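Local coordinates for protein transcription termination factor FttA (Pyrococcus horikoshii, PDB 3AF6) that probably terminates transcription by cleaving nascent RNA at the RNA polymerase exit channel, as a zinc-dependent nuclease with endo- and 5'-3' exonuclease activity, at residues Glu34-Gly39 and Phe170-Gly175; Gly39-Ile44 and Arg69-Pro74; Ser522-Gly527 and Glu553-Arg558. One frame throughout, in Å; residues are numbered along the deposited sequence.

Interaction 1: residues Glu34-Gly39 and Phe170-Gly175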
loop_
_atom_site.group_PDB
_atom_site.type_symbol
_atom_site.label_atom_id
_atom_site.label_comp_id
_atom_site.label_asym_id
_atom_site.label_seq_id
_atom_site.Cartn_x
_atom_site.Cartn_y
_atom_site.Cartn_z
ATOM N N GLU A 34 -17.893 -0.772 30.069
ATOM C CA GLU A 34 -17.423 -1.992 29.422
ATOM C C GLU A 34 -15.971 -1.899 28.996
ATOM O O GLU A 34 -15.437 -0.811 28.782
ATOM C CB GLU A 34 -18.272 -2.316 28.191
ATOM C CG GLU A 34 -17.843 -3.595 27.477
ATOM C CD GLU A 34 -18.544 -3.802 26.148
ATOM O OE1 GLU A 34 -18.303 -4.846 25.508
ATOM O OE2 GLU A 34 -19.330 -2.921 25.742
ATOM N N ILE A 35 -15.342 -3.064 28.875
ATOM C CA ILE A 35 -13.955 -3.168 28.446
ATOM C C ILE A 35 -13.867 -4.393 27.550
ATOM O O ILE A 35 -13.927 -5.525 28.024
ATOM C CB ILE A 35 -13.001 -3.340 29.643
ATOM C CG1 ILE A 35 -13.159 -2.160 30.600
ATOM C CG2 ILE A 35 -11.562 -3.405 29.160
ATOM C CD1 ILE A 35 -12.276 -2.241 31.823
ATOM N N GLU A 36 -13.745 -4.156 26.251
ATOM C CA GLU A 36 -13.658 -5.236 25.276
ATOM C C GLU A 36 -12.432 -5.072 24.387
ATOM O O GLU A 36 -11.735 -4.059 24.452
ATOM C CB GLU A 36 -14.915 -5.250 24.404
ATOM C CG GLU A 36 -15.265 -3.888 23.818
ATOM C CD GLU A 36 -16.338 -3.963 22.744
ATOM O OE1 GLU A 36 -17.346 -4.673 22.962
ATOM O OE2 GLU A 36 -16.174 -3.305 21.688
ATOM N N PHE A 37 -12.169 -6.080 23.560
ATOM C CA PHE A 37 -11.040 -6.036 22.638
ATOM C C PHE A 37 -11.538 -5.669 21.247
ATOM O O PHE A 37 -12.501 -6.253 20.754
ATOM C CB PHE A 37 -10.336 -7.396 22.574
ATOM C CG PHE A 37 -9.273 -7.587 23.619
ATOM C CD1 PHE A 37 -8.185 -6.726 23.690
ATOM C CD2 PHE A 37 -9.340 -8.648 24.512
ATOM C CE1 PHE A 37 -7.176 -6.921 24.636
ATOM C CE2 PHE A 37 -8.338 -8.850 25.459
ATOM C CZ PHE A 37 -7.256 -7.986 25.520
ATOM N N GLU A 38 -10.899 -4.685 20.630
ATOM C CA GLU A 38 -11.254 -4.265 19.276
ATOM C C GLU A 38 -9.996 -4.408 18.448
ATOM O O GLU A 38 -9.088 -3.583 18.546
ATOM C CB GLU A 38 -11.723 -2.810 19.249
ATOM C CG GLU A 38 -13.232 -2.647 19.296
ATOM C CD GLU A 38 -13.659 -1.197 19.223
ATOM O OE1 GLU A 38 -13.279 -0.505 18.247
ATOM O OE2 GLU A 38 -14.378 -0.755 20.144
ATOM N N GLY A 39 -9.942 -5.456 17.630
ATOM C CA GLY A 39 -8.751 -5.678 16.841
ATOM C C GLY A 39 -7.625 -5.729 17.855
ATOM O O GLY A 39 -7.865 -6.077 19.012
ATOM N N PHE A 170 -16.986 -7.728 13.596
ATOM C CA PHE A 170 -15.701 -8.177 13.078
ATOM C C PHE A 170 -14.537 -7.878 14.009
ATOM O O PHE A 170 -13.691 -8.733 14.246
ATOM C CB PHE A 170 -15.449 -7.517 11.721
ATOM C CG PHE A 170 -14.018 -7.568 11.270
ATOM C CD1 PHE A 170 -13.458 -8.755 10.822
ATOM C CD2 PHE A 170 -13.229 -6.419 11.305
ATOM C CE1 PHE A 170 -12.127 -8.803 10.411
ATOM C CE2 PHE A 170 -11.898 -6.452 10.898
ATOM C CZ PHE A 170 -11.344 -7.649 10.448
ATOM N N LEU A 171 -14.486 -6.658 14.526
ATOM C CA LEU A 171 -13.403 -6.281 15.412
ATOM C C LEU A 171 -13.440 -7.044 16.728
ATOM O O LEU A 171 -12.395 -7.448 17.238
ATOM C CB LEU A 171 -13.423 -4.772 15.658
ATOM C CG LEU A 171 -13.135 -3.929 14.406
ATOM C CD1 LEU A 171 -13.277 -2.453 14.729
ATOM C CD2 LEU A 171 -11.735 -4.227 13.882
ATOM N N ARG A 172 -14.629 -7.257 17.284
ATOM C CA ARG A 172 -14.710 -7.997 18.539
ATOM C C ARG A 172 -14.190 -9.417 18.345
ATOM O O ARG A 172 -13.490 -9.945 19.209
ATOM C CB ARG A 172 -16.148 -8.025 19.085
ATOM C CG ARG A 172 -16.407 -6.979 20.180
ATOM C CD ARG A 172 -17.713 -7.224 20.946
ATOM N NE ARG A 172 -18.905 -6.764 20.230
ATOM C CZ ARG A 172 -19.232 -5.486 20.048
ATOM N NH1 ARG A 172 -18.459 -4.516 20.527
ATOM N NH2 ARG A 172 -20.340 -5.174 19.388
ATOM N N GLN A 173 -14.522 -10.030 17.209
ATOM C CA GLN A 173 -14.059 -11.383 16.915
ATOM C C GLN A 173 -12.535 -11.414 16.830
ATOM O O GLN A 173 -11.886 -12.164 17.561
ATOM C CB GLN A 173 -14.665 -11.880 15.604
ATOM C CG GLN A 173 -16.136 -12.261 15.701
ATOM C CD GLN A 173 -16.765 -12.515 14.336
ATOM O OE1 GLN A 173 -17.854 -13.091 14.233
ATOM N NE2 GLN A 173 -16.084 -12.074 13.280
ATOM N N VAL A 174 -11.966 -10.600 15.945
ATOM C CA VAL A 174 -10.513 -10.534 15.793
ATOM C C VAL A 174 -9.838 -10.481 17.163
ATOM O O VAL A 174 -8.895 -11.231 17.441
ATOM C CB VAL A 174 -10.086 -9.277 14.996
ATOM C CG1 VAL A 174 -8.579 -9.109 15.049
ATOM C CG2 VAL A 174 -10.547 -9.392 13.553
ATOM N N GLY A 175 -10.339 -9.588 18.017
ATOM C CA GLY A 175 -9.787 -9.427 19.349
ATOM C C GLY A 175 -9.799 -10.680 20.199
ATOM O O GLY A 175 -8.794 -11.007 20.830
#
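L171 meets E38 and G39 with both its backbone and its side chain. Its carbonyl oxygen, which already accepts the helical bond from the N of G175, takes a second, nearly straight bond from the backbone N of G39, 3.2 Å away from L171 O. The two donors come from opposite faces of the carbonyl plane, and G39 N lies well above it, so one oxygen serves both the helix and the backbone of G39. The L171 side chain runs obliquely past E38, with CD1 4.0 Å from E38 OE1; the E38 carboxylate itself is engaged in a salt bridge with R73.

R172 comes next. Its CA offers a CA-H...O contact to the carbonyl oxygen of F37, at 3.6 Å between R172 CA and F37 O. The side chain starts away from the strand but bends at chi3 (-80°), which returns the guanidinium to the carboxylate of E36. R172 NH1 sits 2.7 Å from E36 OE1 and 2.8 Å from E36 OE2, a salt bridge whose two hydrogen bonds are both bent and weak. OE2 lies in the guanidinium plane at its edge, although the two flat groups are inclined by 54°.

The strand is an outermost one of the three-stranded sheet of KHa, the first KH unit of the archaeal CPSF-KH domain. The helix crosses it almost perpendicularly, at 91°, with the axes 6.1 Å apart at closest approach.

Further along, V174 rests CG1 on the CA of G39, 3.9 Å away, while its CG2 covers a face of the F170 ring. G175, without a side chain, brings its CA to 3.9 Å from F37 CB; the F37 ring itself leads away to stack with Y179 and pack on V11 and L15 of helix 11-22.

Interaction 2: residues Gly39-Ile44 and Arg69-Pro74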
loop_
_atom_site.group_PDB
_atom_site.type_symbol
_atom_site.label_atom_id
_atom_site.label_comp_id
_atom_site.label_asym_id
_atom_site.label_seq_id
_atom_site.Cartn_x
_atom_site.Cartn_y
_atom_site.Cartn_z
ATOM N N GLY A 39 -9.942 -5.456 17.630
ATOM C CA GLY A 39 -8.751 -5.678 16.841
ATOM C C GLY A 39 -7.625 -5.729 17.855
ATOM O O GLY A 39 -7.865 -6.077 19.012
ATOM N N PRO A 40 -6.396 -5.367 17.473
ATOM C CA PRO A 40 -5.256 -5.389 18.394
ATOM C C PRO A 40 -5.463 -4.600 19.691
ATOM O O PRO A 40 -5.035 -5.036 20.760
ATOM C CB PRO A 40 -4.125 -4.800 17.554
ATOM C CG PRO A 40 -4.489 -5.218 16.171
ATOM C CD PRO A 40 -5.975 -4.961 16.125
ATOM N N GLU A 41 -6.130 -3.451 19.596
ATOM C CA GLU A 41 -6.344 -2.591 20.758
ATOM C C GLU A 41 -7.468 -2.927 21.734
ATOM O O GLU A 41 -8.463 -3.556 21.384
ATOM C CB GLU A 41 -6.482 -1.129 20.308
ATOM C CG GLU A 41 -7.259 -0.919 19.019
ATOM C CD GLU A 41 -7.323 0.546 18.607
ATOM O OE1 GLU A 41 -7.959 1.338 19.332
ATOM O OE2 GLU A 41 -6.737 0.908 17.565
ATOM N N LEU A 42 -7.274 -2.489 22.975
ATOM C CA LEU A 42 -8.227 -2.694 24.058
ATOM C C LEU A 42 -9.085 -1.445 24.214
ATOM O O LEU A 42 -8.565 -0.333 24.288
ATOM C CB LEU A 42 -7.481 -2.964 25.367
ATOM C CG LEU A 42 -8.319 -3.083 26.642
ATOM C CD1 LEU A 42 -9.262 -4.272 26.552
ATOM C CD2 LEU A 42 -7.388 -3.229 27.832
ATOM N N VAL A 43 -10.398 -1.631 24.271
ATOM C CA VAL A 43 -11.317 -0.512 24.407
ATOM C C VAL A 43 -11.988 -0.473 25.778
ATOM O O VAL A 43 -12.644 -1.432 26.196
ATOM C CB VAL A 43 -12.403 -0.564 23.321
ATOM C CG1 VAL A 43 -13.338 0.623 23.466
ATOM C CG2 VAL A 43 -11.758 -0.570 21.945
ATOM N N ILE A 44 -11.814 0.653 26.469
ATOM C CA ILE A 44 -12.390 0.859 27.796
ATOM C C ILE A 44 -13.407 1.999 27.765
ATOM O O ILE A 44 -13.042 3.171 27.873
ATOM C CB ILE A 44 -11.296 1.213 28.830
ATOM C CG1 ILE A 44 -10.261 0.086 28.907
ATOM C CG2 ILE A 44 -11.931 1.450 30.190
ATOM C CD1 ILE A 44 -9.094 0.377 29.836
ATOM N N ARG A 69 -2.416 -1.570 23.633
ATOM C CA ARG A 69 -2.809 -0.263 23.118
ATOM C C ARG A 69 -4.244 -0.020 23.574
ATOM O O ARG A 69 -5.182 -0.625 23.054
ATOM C CB ARG A 69 -2.745 -0.255 21.588
ATOM C CG ARG A 69 -3.350 0.977 20.946
ATOM C CD ARG A 69 -2.574 2.216 21.313
ATOM N NE ARG A 69 -3.174 3.417 20.745
ATOM C CZ ARG A 69 -2.623 4.623 20.809
ATOM N NH1 ARG A 69 -1.454 4.786 21.415
ATOM N NH2 ARG A 69 -3.240 5.666 20.269
ATOM N N ILE A 70 -4.410 0.867 24.547
ATOM C CA ILE A 70 -5.730 1.156 25.091
ATOM C C ILE A 70 -6.367 2.437 24.568
ATOM O O ILE A 70 -5.733 3.489 24.510
ATOM C CB ILE A 70 -5.677 1.213 26.631
ATOM C CG1 ILE A 70 -4.526 2.114 27.070
ATOM C CG2 ILE A 70 -5.496 -0.187 27.201
ATOM C CD1 ILE A 70 -4.327 2.171 28.563
ATOM N N SER A 71 -7.632 2.325 24.182
ATOM C CA SER A 71 -8.399 3.452 23.674
ATOM C C SER A 71 -9.638 3.603 24.543
ATOM O O SER A 71 -10.513 2.733 24.553
ATOM C CB SER A 71 -8.820 3.206 22.224
ATOM O OG SER A 71 -9.666 4.243 21.761
ATOM N N VAL A 72 -9.702 4.706 25.281
ATOM C CA VAL A 72 -10.835 4.975 26.154
ATOM C C VAL A 72 -11.742 6.037 25.534
ATOM O O VAL A 72 -11.301 7.135 25.199
ATOM C CB VAL A 72 -10.350 5.429 27.543
ATOM C CG1 VAL A 72 -9.405 6.607 27.405
ATOM C CG2 VAL A 72 -11.540 5.780 28.415
ATOM N N ARG A 73 -13.015 5.694 25.378
ATOM C CA ARG A 73 -13.984 6.599 24.774
ATOM C C ARG A 73 -15.235 6.655 25.644
ATOM O O ARG A 73 -15.389 5.861 26.573
ATOM C CB ARG A 73 -14.367 6.086 23.384
ATOM C CG ARG A 73 -13.195 5.599 22.547
ATOM C CD ARG A 73 -13.614 4.434 21.652
ATOM N NE ARG A 73 -12.475 3.832 20.963
ATOM C CZ ARG A 73 -12.535 2.706 20.258
ATOM N NH1 ARG A 73 -11.448 2.234 19.664
ATOM N NH2 ARG A 73 -13.682 2.050 20.150
ATOM N N PRO A 74 -16.148 7.599 25.355
ATOM C CA PRO A 74 -17.380 7.718 26.137
ATOM C C PRO A 74 -18.289 6.547 25.796
ATOM O O PRO A 74 -18.125 5.924 24.749
ATOM C CB PRO A 74 -17.954 9.044 25.659
ATOM C CG PRO A 74 -17.559 9.055 24.216
ATOM C CD PRO A 74 -16.114 8.609 24.282
#
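L42 and R69 open a parallel strand pairing in which backbone groups alternate as donor and acceptor. The N of L42 donates to R69 O at 2.8 Å; L42 O then receives the N of S71, also at 2.8 Å. One step on, the N of I44 reaches S71 O at 3.1 Å. CA-H...O contacts from I70 to L42 O and from V43 to S71 O supplement these bonds. On the other side of the first strand, the N of V43 is taken up by the carbonyl oxygen of E36, and I70 O is hydrogen-bonded to the bound chain, consistent with the RNA analogue of this complex.

R73 distributes its donors widely. NE bonds to S71 OG at 2.9 Å, the hydroxyl tilted from the guanidinium plane, while NH2 serves E38 and, weakly, Y45 OH. The link to E41 is long, 3.6 Å from R73 NH1 to E41 OE1, and comes in at the guanidinium edge with the two planes 59° apart. V43 CG1 lies over one guanidinium face, offset toward its rim.

On the opposite face of the sheet L42 and I70 touch, CD2 to CG2, at 3.6 Å. I70 holds CG1 between its backbone N and carbonyl carbon (chi1 49°), which leaves CG2 beside L42. The two strands, joined through helix 59-66 in a beta-alpha-beta crossover of the KH fold, rest this apolar face on that helix and on helix 11-22, while strand 32-38 flanks strand 41-46 on its far side.

Interaction 3: residues Ser522-Gly527 and Glu553-Arg558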
loop_
_atom_site.group_PDB
_atom_site.type_symbol
_atom_site.label_atom_id
_atom_site.label_comp_id
_atom_site.label_asym_id
_atom_site.label_seq_id
_atom_site.Cartn_x
_atom_site.Cartn_y
_atom_site.Cartn_z
ATOM N N SER A 522 -1.532 0.535 -17.978
ATOM C CA SER A 522 -0.587 -0.062 -17.039
ATOM C C SER A 522 0.865 0.230 -17.375
ATOM O O SER A 522 1.207 0.520 -18.523
ATOM C CB SER A 522 -0.787 -1.580 -16.981
ATOM O OG SER A 522 -1.873 -1.915 -16.129
ATOM N N GLY A 523 1.713 0.118 -16.357
ATOM C CA GLY A 523 3.130 0.389 -16.509
ATOM C C GLY A 523 3.917 -0.553 -17.394
ATOM O O GLY A 523 5.030 -0.225 -17.808
ATOM N N MET A 524 3.354 -1.719 -17.691
ATOM C CA MET A 524 4.046 -2.690 -18.529
ATOM C C MET A 524 3.256 -3.013 -19.803
ATOM O O MET A 524 3.478 -4.045 -20.440
ATOM C CB MET A 524 4.309 -3.971 -17.728
ATOM C CG MET A 524 5.035 -3.745 -16.405
ATOM S SD MET A 524 5.463 -5.292 -15.550
ATOM C CE MET A 524 3.884 -5.706 -14.758
ATOM N N LEU A 525 2.354 -2.114 -20.183
ATOM C CA LEU A 525 1.538 -2.323 -21.376
ATOM C C LEU A 525 0.765 -3.634 -21.249
ATOM O O LEU A 525 0.397 -4.253 -22.254
ATOM C CB LEU A 525 2.416 -2.376 -22.630
ATOM C CG LEU A 525 3.103 -1.088 -23.080
ATOM C CD1 LEU A 525 3.948 -1.367 -24.319
ATOM C CD2 LEU A 525 2.057 -0.030 -23.374
ATOM N N VAL A 526 0.528 -4.051 -20.005
ATOM C CA VAL A 526 -0.200 -5.283 -19.730
ATOM C C VAL A 526 -1.703 -5.058 -19.829
ATOM O O VAL A 526 -2.480 -6.005 -19.799
ATOM C CB VAL A 526 0.121 -5.819 -18.327
ATOM C CG1 VAL A 526 -0.483 -7.197 -18.156
ATOM C CG2 VAL A 526 1.626 -5.865 -18.119
ATOM N N GLY A 527 -2.108 -3.799 -19.948
ATOM C CA GLY A 527 -3.523 -3.491 -20.062
ATOM C C GLY A 527 -3.840 -2.053 -19.697
ATOM O O GLY A 527 -2.986 -1.344 -19.164
ATOM N N GLU A 553 8.777 -10.560 -17.269
ATOM C CA GLU A 553 8.753 -11.593 -18.296
ATOM C C GLU A 553 7.314 -11.989 -18.607
ATOM O O GLU A 553 6.550 -12.336 -17.709
ATOM C CB GLU A 553 9.541 -12.820 -17.825
ATOM C CG GLU A 553 10.915 -12.486 -17.249
ATOM C CD GLU A 553 11.768 -13.718 -16.971
ATOM O OE1 GLU A 553 11.249 -14.672 -16.343
ATOM O OE2 GLU A 553 12.960 -13.726 -17.370
ATOM N N GLY A 554 6.948 -11.920 -19.882
ATOM C CA GLY A 554 5.599 -12.276 -20.286
ATOM C C GLY A 554 4.706 -11.089 -20.590
ATOM O O GLY A 554 3.534 -11.261 -20.930
ATOM N N THR A 555 5.251 -9.882 -20.474
ATOM C CA THR A 555 4.486 -8.660 -20.738
ATOM C C THR A 555 4.718 -8.129 -22.149
ATOM O O THR A 555 5.760 -8.379 -22.752
ATOM C CB THR A 555 4.878 -7.534 -19.760
ATOM O OG1 THR A 555 6.284 -7.284 -19.872
ATOM C CG2 THR A 555 4.548 -7.915 -18.321
ATOM N N LEU A 556 3.740 -7.399 -22.674
ATOM C CA LEU A 556 3.869 -6.796 -23.996
ATOM C C LEU A 556 4.984 -5.754 -23.880
ATOM O O LEU A 556 5.652 -5.415 -24.861
ATOM C CB LEU A 556 2.560 -6.111 -24.398
ATOM C CG LEU A 556 2.615 -5.109 -25.561
ATOM C CD1 LEU A 556 3.193 -5.779 -26.795
ATOM C CD2 LEU A 556 1.223 -4.563 -25.849
ATOM N N GLY A 557 5.178 -5.261 -22.659
ATOM C CA GLY A 557 6.198 -4.263 -22.398
ATOM C C GLY A 557 7.616 -4.749 -22.614
ATOM O O GLY A 557 8.377 -4.124 -23.356
ATOM N N ARG A 558 7.992 -5.852 -21.968
ATOM C CA ARG A 558 9.344 -6.373 -22.143
ATOM C C ARG A 558 9.556 -6.722 -23.609
ATOM O O ARG A 558 10.638 -6.526 -24.162
ATOM C CB ARG A 558 9.576 -7.619 -21.282
ATOM C CG ARG A 558 10.793 -8.429 -21.722
ATOM C CD ARG A 558 11.129 -9.564 -20.771
ATOM N NE ARG A 558 11.613 -9.072 -19.484
ATOM C CZ ARG A 558 12.356 -9.783 -18.639
ATOM N NH1 ARG A 558 12.704 -11.028 -18.948
ATOM N NH2 ARG A 558 12.760 -9.246 -17.494
#
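M524, L525 and V526 pack against T555, L556 and G557 in a contact between a loop and the N-terminal end of a helix in the beta-CASP domain. The first segment, which opens with a type I turn from S522 to L525, follows strand 516-520 of the parallel sheet; the second leads into helix 556-561. The contact borders the catalytic region: the M524 side chain lies about 6 Å from that of D260, a ligand of one of the two zinc ions, and about 5 Å from a bound sulfate.

Polar contact across the pair is slight. The N of G557 makes a weak, bent bond to M524 O at 3.0 Å, and the rest is mainly apolar packing. L525 sets CB against the start of the helix, 4.0 Å from L556 CG, where the two leucines meet. Both reach F534 of helix 529-537, and L525 continues to I545 and F547 of strand 544-547, so the turn is continuous with the domain core.

T555 divides its side chain between two tasks. CG2, anti to the carbonyl carbon, faces the turn, 3.6 Å from V526 CG2 and 3.9 Å from M524 SD. OG1 sits between the backbone N and the carbonyl carbon (chi1 58°) and bonds with A552 O; T555 is the N-cap of the helix, and its OG1 also accepts the N of R558, 3.1 Å away.

How the interactions relate
From the N terminus, the chain first forms strand 32-38, whose end takes part in interaction 1, then turns through G39, common to interactions 1 and 2, into strand 41-46. Interaction 2 closes first, when strand 70-74 returns alongside, and so lies wholly within the much longer loop that interaction 1 closes at helix 164-178. The two touch, and together they tie the small KHa sheet to helix 164-178, later in the same KH region. Interaction 3 comes later in series, closing a short loop inside the beta-CASP domain. It lies on the opposite side of the chain's centre, its centre about 43 Å from that of interaction 1.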